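Local coordinates for hypothetical protein VC1899 (Vibrio cholerae, PDB 1XMX), which is of unknown function but belongs to the Card1 endonuclease family, may bind nucleic acid and carries a PDDEXK-type domain, at residues D140-A145 against A297-N302; D267-I272 against W378-G383; N301-I306 against G334-A339. All blocks are in the same frame, centred on the assembly; numbering follows the deposited sequence.

Contact 1: D140-A145 against A297-N302; sequences DRITIA and ATVVNN
V299 points from its strand into the bend of D140-A145, between I142 and I144, and each atom of its side chain finds a neighbour there. CB lies 4.2 Å from the carbonyl O of I142. From it, CG1 runs beside the carbonyl carbon of V299 and meets CG2 of I142 at 4.1 Å, the two side chains crossing at about a right angle. CG2, on the side of the backbone N (CG1 has chi1 -179°), reaches the first turn of helix 144-150, 3.7 Å from N of I144 and 3.8 Å from its CG1. I144 slides past V299 in the reverse sense, and its CD1 ends 3.3 Å from the carbonyl O of A297. At the other end the contact turns polar. OD1 of N302 lies against CG2 of I142 and accepts a hydrogen bond from water 1 at 2.6 Å; that water accepts N-H of I142 at 2.8 Å, so it ties the loop backbone to the asparagine. ND2 of N302 lies 3.2 Å from OD1 of D140 but is not bonded to it; it donates instead to OD2 of D123 and the carbonyl O of Q139. The amide and carboxylate planes are 70° apart. Meanwhile Q273 of the neighbouring strand binds both I142 O and N302 N. The loop leading out of the N-terminal sheet is thus joined to the hairpin end of the endonuclease domain by aliphatic packing round V299 and, beside it, by polar backbone groups satisfied through a bridging water, Q273 and the amide of N302.

Contact 2: D267-I272 against W378-G383; sequences DDMPTI and WFKAAG
M269 lays its thioether against F379 where the last helix of the chain runs out: SD and CE are both 3.7 Å from CB of F379, and CE also comes 3.7 Å from the carbonyl O of the same residue. A bend at the end of the methionine chain (chi3 61°) puts the methyl beside the helix backbone, while the two side chains cross at about a right angle. I272 approaches the ring of F379 from another direction, with CD1 3.6 Å from CD2; the methyl comes in obliquely, and CG1 stands above one face toward the rim. The polar part of the contact runs through water 2. It accepts a hydrogen bond from OG1 of T271 at 2.7 Å and donates to two carbonyl oxygens, that of F379 at 2.7 Å and that of G383 at 2.7 Å. The hydroxyl is held between the backbone N and carbonyl carbon of T271 (chi1 53°), which turns it to the water and leaves CG2 facing the O of G383. Two type I turns set these groups out: M269 to I272, closed by I272 N to M269 O, and K380 to G383, closed by G383 N to K380 O, with G383 taking positive phi. Further out, F379 rests on T298 and V300 of strand 288-300 and on V262 of helix 243-266, while A382 O accepts from N301 and K303. Sulfur and aliphatic groups therefore close over F379 between the loop before strand 272-276 and the C-terminal helix of the endonuclease domain, and water 2, bonded to T271 and to both carbonyl oxygens, bridges the two turns beside this apolar patch.

Contact 3: N301-I306 against G334-A339; sequences NNKLHI and GLQARA
Strands 303-310 and 338-343 run side by side in the same direction, 18° apart over the touching parts, with H305 paired to R338 and I306 to A339; R338 uses both its backbone groups, its N giving to L304 O at 2.8 Å and its O accepting from I306 N at 2.9 Å. H305 and R338 put their side chains on one face of the sheet, lying alongside and pointing the same way. CB of R338 sits over a face of the imidazole, 4.0 Å from its centroid, a CH-pi contact. Beyond CB the chain bends at chi3, which swings the guanidinium round to the rim of the ring, the two planes 75° apart. NH2 of R338 then donates to NE2 of H305 at 3.0 Å, within the ring plane but bent at the hydrogen (136°). The other ring nitrogen, ND1, donates to K303 O at 2.9 Å, so the imidazole is gripped at both nitrogens and its rotation is fixed. Helix 321-333 links the two strands, making a beta-alpha-beta crossover in the mixed sheet of the PDDEXK-type domain. That helix packs on the other face of the sheet, where L325 and R329 touch A339 and L332 touches L304. On the helix side CB of L304 meets CB of A337 at 4.0 Å. The extended chain of K303 crosses Q336 obliquely, its CG 3.9 Å from CB of Q336, and carries NZ on to the carbonyl oxygens of N121 and A382. W378 of the C-terminal helix closes the H305-R338 face, edge-to-face with the imidazole and in a cation-pi contact with the guanidinium.

The three contacts cluster round one end of the sheet of the endonuclease domain: centres of contacts 1 and 3 lie about 8 Å apart, those of 1 and 2 about 11 Å, and those of 2 and 3 about 12 Å. Contacts 1 and 3 share N301 and N302, the turn between antiparallel strands 288-300 and 303-310. Along the chain, 140-145 comes first, then 267-272; contact 3 lies within the span closed by contact 2. The turn meets D140-A145, T271 and the A382-G383 tail, while the strand leaving it pairs with 338-343. Only contact 1 brings in the segment that follows the N-terminal sheet; contacts 2 and 3 are internal to the endonuclease domain.

Contact 1: D140-A145 against A297-N302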
loop_
_atom_site.group_PDB
_atom_site.type_symbol
_atom_site.label_atom_id
_atom_site.label_comp_id
_atom_site.label_asym_id
_atom_site.label_seq_id
_atom_site.Cartn_x
_atom_site.Cartn_y
_atom_site.Cartn_z
ATOM N N ASP A 140 -10.474 -9.648 -3.382
ATOM C CA ASP A 140 -9.386 -8.870 -2.833
ATOM C C ASP A 140 -8.386 -9.809 -2.190
ATOM O O ASP A 140 -8.519 -10.149 -1.033
ATOM C CB ASP A 140 -9.967 -7.888 -1.804
ATOM C CG ASP A 140 -10.927 -6.878 -2.457
ATOM O OD1 ASP A 140 -10.593 -6.531 -3.586
ATOM O OD2 ASP A 140 -11.991 -6.481 -1.885
ATOM N N ARG A 141 -7.376 -10.222 -2.949
ATOM C CA ARG A 141 -6.461 -11.308 -2.572
ATOM C C ARG A 141 -4.987 -10.914 -2.591
ATOM O O ARG A 141 -4.193 -11.401 -1.792
ATOM C CB ARG A 141 -6.622 -12.477 -3.551
ATOM C CG ARG A 141 -8.039 -13.114 -3.586
ATOM C CD ARG A 141 -8.412 -13.660 -2.279
ATOM N NE ARG A 141 -9.719 -14.306 -2.390
ATOM C CZ ARG A 141 -10.372 -14.854 -1.375
ATOM N NH1 ARG A 141 -9.856 -14.801 -0.152
ATOM N NH2 ARG A 141 -11.554 -15.446 -1.592
ATOM N N ILE A 142 -4.595 -10.096 -3.550
ATOM C CA ILE A 142 -3.202 -9.635 -3.661
ATOM C C ILE A 142 -2.711 -8.963 -2.370
ATOM O O ILE A 142 -3.472 -8.274 -1.660
ATOM C CB ILE A 142 -3.025 -8.730 -4.929
ATOM C CG1 ILE A 142 -1.574 -8.735 -5.431
ATOM C CG2 ILE A 142 -3.585 -7.301 -4.731
ATOM C CD1 ILE A 142 -1.316 -7.581 -6.317
ATOM N N THR A 143 -1.442 -9.214 -2.020
ATOM C CA THR A 143 -0.862 -8.645 -0.816
ATOM C C THR A 143 0.014 -7.457 -1.136
ATOM O O THR A 143 0.338 -7.214 -2.281
ATOM C CB THR A 143 0.029 -9.662 -0.143
ATOM O OG1 THR A 143 1.082 -9.996 -1.061
ATOM C CG2 THR A 143 -0.779 -10.876 0.230
ATOM N N ILE A 144 0.406 -6.713 -0.101
ATOM C CA ILE A 144 1.449 -5.639 -0.198
ATOM C C ILE A 144 2.748 -6.158 -0.811
ATOM O O ILE A 144 3.368 -5.493 -1.647
ATOM C CB ILE A 144 1.785 -5.048 1.209
ATOM C CG1 ILE A 144 0.545 -4.415 1.826
ATOM C CG2 ILE A 144 2.992 -4.024 1.120
ATOM C CD1 ILE A 144 0.521 -4.331 3.345
ATOM N N ALA A 145 3.158 -7.348 -0.393
ATOM C CA ALA A 145 4.411 -7.945 -0.842
ATOM C C ALA A 145 4.377 -8.147 -2.319
ATOM O O ALA A 145 5.361 -7.851 -3.021
ATOM C CB ALA A 145 4.625 -9.236 -0.150
ATOM N N ALA A 297 1.116 0.435 5.686
ATOM C CA ALA A 297 0.752 0.110 4.315
ATOM C C ALA A 297 -0.448 -0.828 4.349
ATOM O O ALA A 297 -0.479 -1.754 5.163
ATOM C CB ALA A 297 1.906 -0.581 3.613
ATOM N N THR A 298 -1.421 -0.590 3.459
ATOM C CA THR A 298 -2.540 -1.521 3.229
ATOM C C THR A 298 -2.776 -1.769 1.736
ATOM O O THR A 298 -2.291 -1.023 0.874
ATOM C CB THR A 298 -3.869 -1.021 3.818
ATOM O OG1 THR A 298 -4.213 0.222 3.206
ATOM C CG2 THR A 298 -3.757 -0.774 5.285
ATOM N N VAL A 299 -3.484 -2.848 1.426
ATOM C CA VAL A 299 -4.132 -2.958 0.117
ATOM C C VAL A 299 -5.638 -3.000 0.423
ATOM O O VAL A 299 -6.091 -3.770 1.308
ATOM C CB VAL A 299 -3.670 -4.231 -0.698
ATOM C CG1 VAL A 299 -4.359 -4.278 -2.088
ATOM C CG2 VAL A 299 -2.162 -4.240 -0.894
ATOM N N VAL A 300 -6.414 -2.230 -0.348
ATOM C CA VAL A 300 -7.839 -2.147 -0.176
ATOM C C VAL A 300 -8.464 -2.132 -1.548
ATOM O O VAL A 300 -8.103 -1.306 -2.352
ATOM C CB VAL A 300 -8.245 -0.815 0.501
ATOM C CG1 VAL A 300 -9.727 -0.800 0.802
ATOM C CG2 VAL A 300 -7.330 -0.562 1.780
ATOM N N ASN A 301 -9.429 -3.034 -1.792
ATOM C CA ASN A 301 -10.038 -3.182 -3.083
ATOM C C ASN A 301 -8.969 -3.275 -4.168
ATOM O O ASN A 301 -9.083 -2.620 -5.224
ATOM C CB ASN A 301 -11.076 -2.098 -3.388
ATOM C CG ASN A 301 -11.969 -2.499 -4.590
ATOM O OD1 ASN A 301 -12.217 -3.660 -4.795
ATOM N ND2 ASN A 301 -12.438 -1.538 -5.348
ATOM N N ASN A 302 -7.943 -4.082 -3.884
ATOM C CA ASN A 302 -6.850 -4.320 -4.806
ATOM C C ASN A 302 -6.028 -3.064 -5.182
ATOM O O ASN A 302 -5.274 -3.122 -6.151
ATOM C CB ASN A 302 -7.332 -5.038 -6.077
ATOM C CG ASN A 302 -7.788 -6.450 -5.808
ATOM O OD1 ASN A 302 -7.099 -7.232 -5.132
ATOM N ND2 ASN A 302 -8.977 -6.795 -6.316
HETATM O O HOH W 1 -6.356 -9.693 -5.735
#

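Contact 2: D267-I272 against W378-G383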
loop_
_atom_site.group_PDB
_atom_site.type_symbol
_atom_site.label_atom_id
_atom_site.label_comp_id
_atom_site.label_asym_id
_atom_site.label_seq_id
_atom_site.Cartn_x
_atom_site.Cartn_y
_atom_site.Cartn_z
ATOM N N ASP A 267 -11.806 -5.654 10.642
ATOM C CA ASP A 267 -12.770 -6.619 11.197
ATOM C C ASP A 267 -14.147 -6.452 10.540
ATOM O O ASP A 267 -14.868 -7.406 10.410
ATOM C CB ASP A 267 -12.907 -6.437 12.720
ATOM C CG ASP A 267 -11.630 -6.825 13.486
ATOM O OD1 ASP A 267 -10.845 -7.647 12.970
ATOM O OD2 ASP A 267 -11.411 -6.324 14.611
ATOM N N ASP A 268 -14.526 -5.248 10.124
ATOM C CA ASP A 268 -15.826 -5.084 9.498
ATOM C C ASP A 268 -15.814 -4.665 8.035
ATOM O O ASP A 268 -16.894 -4.452 7.486
ATOM C CB ASP A 268 -16.652 -4.057 10.241
ATOM C CG ASP A 268 -17.003 -4.498 11.637
ATOM O OD1 ASP A 268 -17.405 -5.678 11.829
ATOM O OD2 ASP A 268 -16.843 -3.663 12.560
ATOM N N MET A 269 -14.622 -4.514 7.436
ATOM C CA MET A 269 -14.447 -4.018 6.066
ATOM C C MET A 269 -13.564 -5.014 5.376
ATOM O O MET A 269 -12.354 -4.801 5.341
ATOM C CB MET A 269 -13.632 -2.687 6.021
ATOM C CG MET A 269 -14.428 -1.346 5.960
ATOM S SD MET A 269 -13.626 0.122 5.247
ATOM C CE MET A 269 -13.378 -0.539 3.711
ATOM N N PRO A 270 -14.126 -6.118 4.861
ATOM C CA PRO A 270 -13.276 -7.112 4.136
ATOM C C PRO A 270 -12.517 -6.592 2.914
ATOM O O PRO A 270 -11.614 -7.277 2.470
ATOM C CB PRO A 270 -14.258 -8.236 3.711
ATOM C CG PRO A 270 -15.641 -7.605 3.771
ATOM C CD PRO A 270 -15.538 -6.525 4.912
ATOM N N THR A 271 -12.840 -5.414 2.378
ATOM C CA THR A 271 -12.032 -4.855 1.262
ATOM C C THR A 271 -10.597 -4.530 1.708
ATOM O O THR A 271 -9.754 -4.348 0.898
ATOM C CB THR A 271 -12.675 -3.579 0.627
ATOM O OG1 THR A 271 -12.959 -2.611 1.662
ATOM C CG2 THR A 271 -13.981 -3.911 -0.108
ATOM N N ILE A 272 -10.325 -4.443 3.013
ATOM C CA ILE A 272 -8.952 -4.193 3.458
ATOM C C ILE A 272 -8.348 -5.569 3.551
ATOM O O ILE A 272 -8.629 -6.319 4.471
ATOM C CB ILE A 272 -8.910 -3.495 4.840
ATOM C CG1 ILE A 272 -9.724 -2.191 4.806
ATOM C CG2 ILE A 272 -7.456 -3.245 5.277
ATOM C CD1 ILE A 272 -9.901 -1.543 6.127
ATOM N N TRP A 378 -11.826 6.940 4.265
ATOM C CA TRP A 378 -10.781 6.932 3.227
ATOM C C TRP A 378 -10.832 5.574 2.566
ATOM O O TRP A 378 -10.821 5.483 1.310
ATOM C CB TRP A 378 -9.390 7.135 3.815
ATOM C CG TRP A 378 -8.267 7.317 2.817
ATOM C CD1 TRP A 378 -8.242 8.163 1.737
ATOM C CD2 TRP A 378 -6.997 6.666 2.860
ATOM N NE1 TRP A 378 -7.027 8.014 1.047
ATOM C CE2 TRP A 378 -6.246 7.120 1.749
ATOM C CE3 TRP A 378 -6.419 5.722 3.718
ATOM C CZ2 TRP A 378 -4.955 6.682 1.512
ATOM C CZ3 TRP A 378 -5.157 5.272 3.456
ATOM C CH2 TRP A 378 -4.423 5.778 2.371
ATOM N N PHE A 379 -10.972 4.531 3.396
ATOM C CA PHE A 379 -10.995 3.154 2.875
ATOM C C PHE A 379 -12.284 2.797 2.121
ATOM O O PHE A 379 -12.255 1.930 1.229
ATOM C CB PHE A 379 -10.817 2.140 3.979
ATOM C CG PHE A 379 -9.448 2.162 4.628
ATOM C CD1 PHE A 379 -8.293 2.341 3.859
ATOM C CD2 PHE A 379 -9.314 2.005 6.013
ATOM C CE1 PHE A 379 -7.012 2.306 4.454
ATOM C CE2 PHE A 379 -8.019 1.967 6.614
ATOM C CZ PHE A 379 -6.878 2.125 5.836
ATOM N N LYS A 380 -13.411 3.380 2.532
ATOM C CA LYS A 380 -14.676 3.222 1.810
ATOM C C LYS A 380 -14.542 3.799 0.404
ATOM O O LYS A 380 -15.007 3.176 -0.555
ATOM C CB LYS A 380 -15.869 3.863 2.524
ATOM C CG LYS A 380 -16.128 3.230 3.916
ATOM C CD LYS A 380 -17.566 3.382 4.381
ATOM C CE LYS A 380 -17.596 3.963 5.822
ATOM N NZ LYS A 380 -18.908 3.858 6.511
ATOM N N ALA A 381 -13.925 4.972 0.300
ATOM C CA ALA A 381 -13.685 5.592 -0.996
ATOM C C ALA A 381 -12.893 4.720 -1.950
ATOM O O ALA A 381 -12.980 4.926 -3.151
ATOM C CB ALA A 381 -13.100 6.994 -0.859
ATOM N N ALA A 382 -12.184 3.699 -1.464
ATOM C CA ALA A 382 -11.545 2.747 -2.385
ATOM C C ALA A 382 -12.535 1.886 -3.223
ATOM O O ALA A 382 -12.122 1.222 -4.191
ATOM C CB ALA A 382 -10.509 1.815 -1.633
ATOM N N GLY A 383 -13.820 1.871 -2.837
ATOM C CA GLY A 383 -14.844 1.030 -3.510
ATOM C C GLY A 383 -14.722 -0.446 -3.172
ATOM O O GLY A 383 -13.997 -0.825 -2.276
HETATM O O HOH W 2 -13.425 -0.283 0.349
#

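Contact 3: N301-I306 against G334-A339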
loop_
_atom_site.group_PDB
_atom_site.type_symbol
_atom_site.label_atom_id
_atom_site.label_comp_id
_atom_site.label_asym_id
_atom_site.label_seq_id
_atom_site.Cartn_x
_atom_site.Cartn_y
_atom_site.Cartn_z
ATOM N N ASN A 301 -9.429 -3.034 -1.792
ATOM C CA ASN A 301 -10.038 -3.182 -3.083
ATOM C C ASN A 301 -8.969 -3.275 -4.168
ATOM O O ASN A 301 -9.083 -2.620 -5.224
ATOM C CB ASN A 301 -11.076 -2.098 -3.388
ATOM C CG ASN A 301 -11.969 -2.499 -4.590
ATOM O OD1 ASN A 301 -12.217 -3.660 -4.795
ATOM N ND2 ASN A 301 -12.438 -1.538 -5.348
ATOM N N ASN A 302 -7.943 -4.082 -3.884
ATOM C CA ASN A 302 -6.850 -4.320 -4.806
ATOM C C ASN A 302 -6.028 -3.064 -5.182
ATOM O O ASN A 302 -5.274 -3.122 -6.151
ATOM C CB ASN A 302 -7.332 -5.038 -6.077
ATOM C CG ASN A 302 -7.788 -6.450 -5.808
ATOM O OD1 ASN A 302 -7.099 -7.232 -5.132
ATOM N ND2 ASN A 302 -8.977 -6.795 -6.316
ATOM N N LYS A 303 -6.201 -1.947 -4.437
ATOM C CA LYS A 303 -5.401 -0.716 -4.598
ATOM C C LYS A 303 -4.449 -0.494 -3.374
ATOM O O LYS A 303 -4.893 -0.546 -2.199
ATOM C CB LYS A 303 -6.325 0.470 -4.699
ATOM C CG LYS A 303 -7.389 0.327 -5.696
ATOM C CD LYS A 303 -8.375 1.484 -5.663
ATOM C CE LYS A 303 -9.535 1.113 -6.553
ATOM N NZ LYS A 303 -10.487 2.190 -6.603
ATOM N N LEU A 304 -3.166 -0.217 -3.643
ATOM C CA LEU A 304 -2.173 0.024 -2.542
ATOM C C LEU A 304 -2.503 1.334 -1.867
ATOM O O LEU A 304 -2.681 2.345 -2.551
ATOM C CB LEU A 304 -0.748 0.087 -3.087
ATOM C CG LEU A 304 0.362 0.227 -2.036
ATOM C CD1 LEU A 304 0.552 -1.097 -1.210
ATOM C CD2 LEU A 304 1.650 0.689 -2.678
ATOM N N HIS A 305 -2.662 1.299 -0.541
ATOM C CA HIS A 305 -2.902 2.508 0.276
ATOM C C HIS A 305 -1.751 2.664 1.268
ATOM O O HIS A 305 -1.514 1.771 2.103
ATOM C CB HIS A 305 -4.161 2.372 1.107
ATOM C CG HIS A 305 -5.415 2.619 0.336
ATOM N ND1 HIS A 305 -5.768 1.865 -0.768
ATOM C CD2 HIS A 305 -6.371 3.560 0.473
ATOM C CE1 HIS A 305 -6.910 2.319 -1.257
ATOM N NE2 HIS A 305 -7.306 3.342 -0.514
ATOM N N ILE A 306 -1.041 3.783 1.153
ATOM C CA ILE A 306 0.068 4.102 2.063
ATOM C C ILE A 306 -0.253 5.270 3.007
ATOM O O ILE A 306 -0.708 6.363 2.599
ATOM C CB ILE A 306 1.345 4.518 1.285
ATOM C CG1 ILE A 306 1.773 3.441 0.312
ATOM C CG2 ILE A 306 2.567 4.770 2.284
ATOM C CD1 ILE A 306 2.759 4.063 -0.718
ATOM N N GLY A 334 1.366 2.327 -8.631
ATOM C CA GLY A 334 0.836 2.719 -9.917
ATOM C C GLY A 334 -0.355 3.595 -9.808
ATOM O O GLY A 334 -0.535 4.276 -8.810
ATOM N N LEU A 335 -1.187 3.580 -10.839
ATOM C CA LEU A 335 -2.175 4.627 -11.026
ATOM C C LEU A 335 -3.335 4.617 -10.039
ATOM O O LEU A 335 -3.970 5.643 -9.807
ATOM C CB LEU A 335 -2.758 4.579 -12.435
ATOM C CG LEU A 335 -1.889 4.802 -13.668
ATOM C CD1 LEU A 335 -2.771 4.883 -14.942
ATOM C CD2 LEU A 335 -1.152 6.090 -13.468
ATOM N N GLN A 336 -3.636 3.459 -9.484
ATOM C CA GLN A 336 -4.766 3.343 -8.567
ATOM C C GLN A 336 -4.295 3.524 -7.109
ATOM O O GLN A 336 -5.126 3.500 -6.177
ATOM C CB GLN A 336 -5.400 1.945 -8.698
ATOM C CG GLN A 336 -6.524 1.765 -9.750
ATOM C CD GLN A 336 -6.091 2.210 -11.093
ATOM O OE1 GLN A 336 -5.263 1.545 -11.755
ATOM N NE2 GLN A 336 -6.612 3.358 -11.518
ATOM N N ALA A 337 -2.975 3.621 -6.886
ATOM C CA ALA A 337 -2.523 3.714 -5.482
ATOM C C ALA A 337 -2.952 5.035 -4.798
ATOM O O ALA A 337 -3.160 6.088 -5.435
ATOM C CB ALA A 337 -1.042 3.440 -5.326
ATOM N N ARG A 338 -3.165 4.955 -3.496
ATOM C CA ARG A 338 -3.622 6.126 -2.724
ATOM C C ARG A 338 -2.733 6.340 -1.508
ATOM O O ARG A 338 -2.202 5.395 -0.952
ATOM C CB ARG A 338 -5.061 5.942 -2.291
ATOM C CG ARG A 338 -5.955 6.392 -3.422
ATOM C CD ARG A 338 -7.374 5.848 -3.511
ATOM N NE ARG A 338 -8.006 5.427 -2.269
ATOM C CZ ARG A 338 -8.809 6.159 -1.486
ATOM N NH1 ARG A 338 -9.100 7.447 -1.721
ATOM N NH2 ARG A 338 -9.289 5.568 -0.434
ATOM N N ALA A 339 -2.581 7.588 -1.100
ATOM C CA ALA A 339 -1.754 7.879 0.061
ATOM C C ALA A 339 -2.334 8.970 0.965
ATOM O O ALA A 339 -2.969 9.930 0.535
ATOM C CB ALA A 339 -0.265 8.208 -0.363
#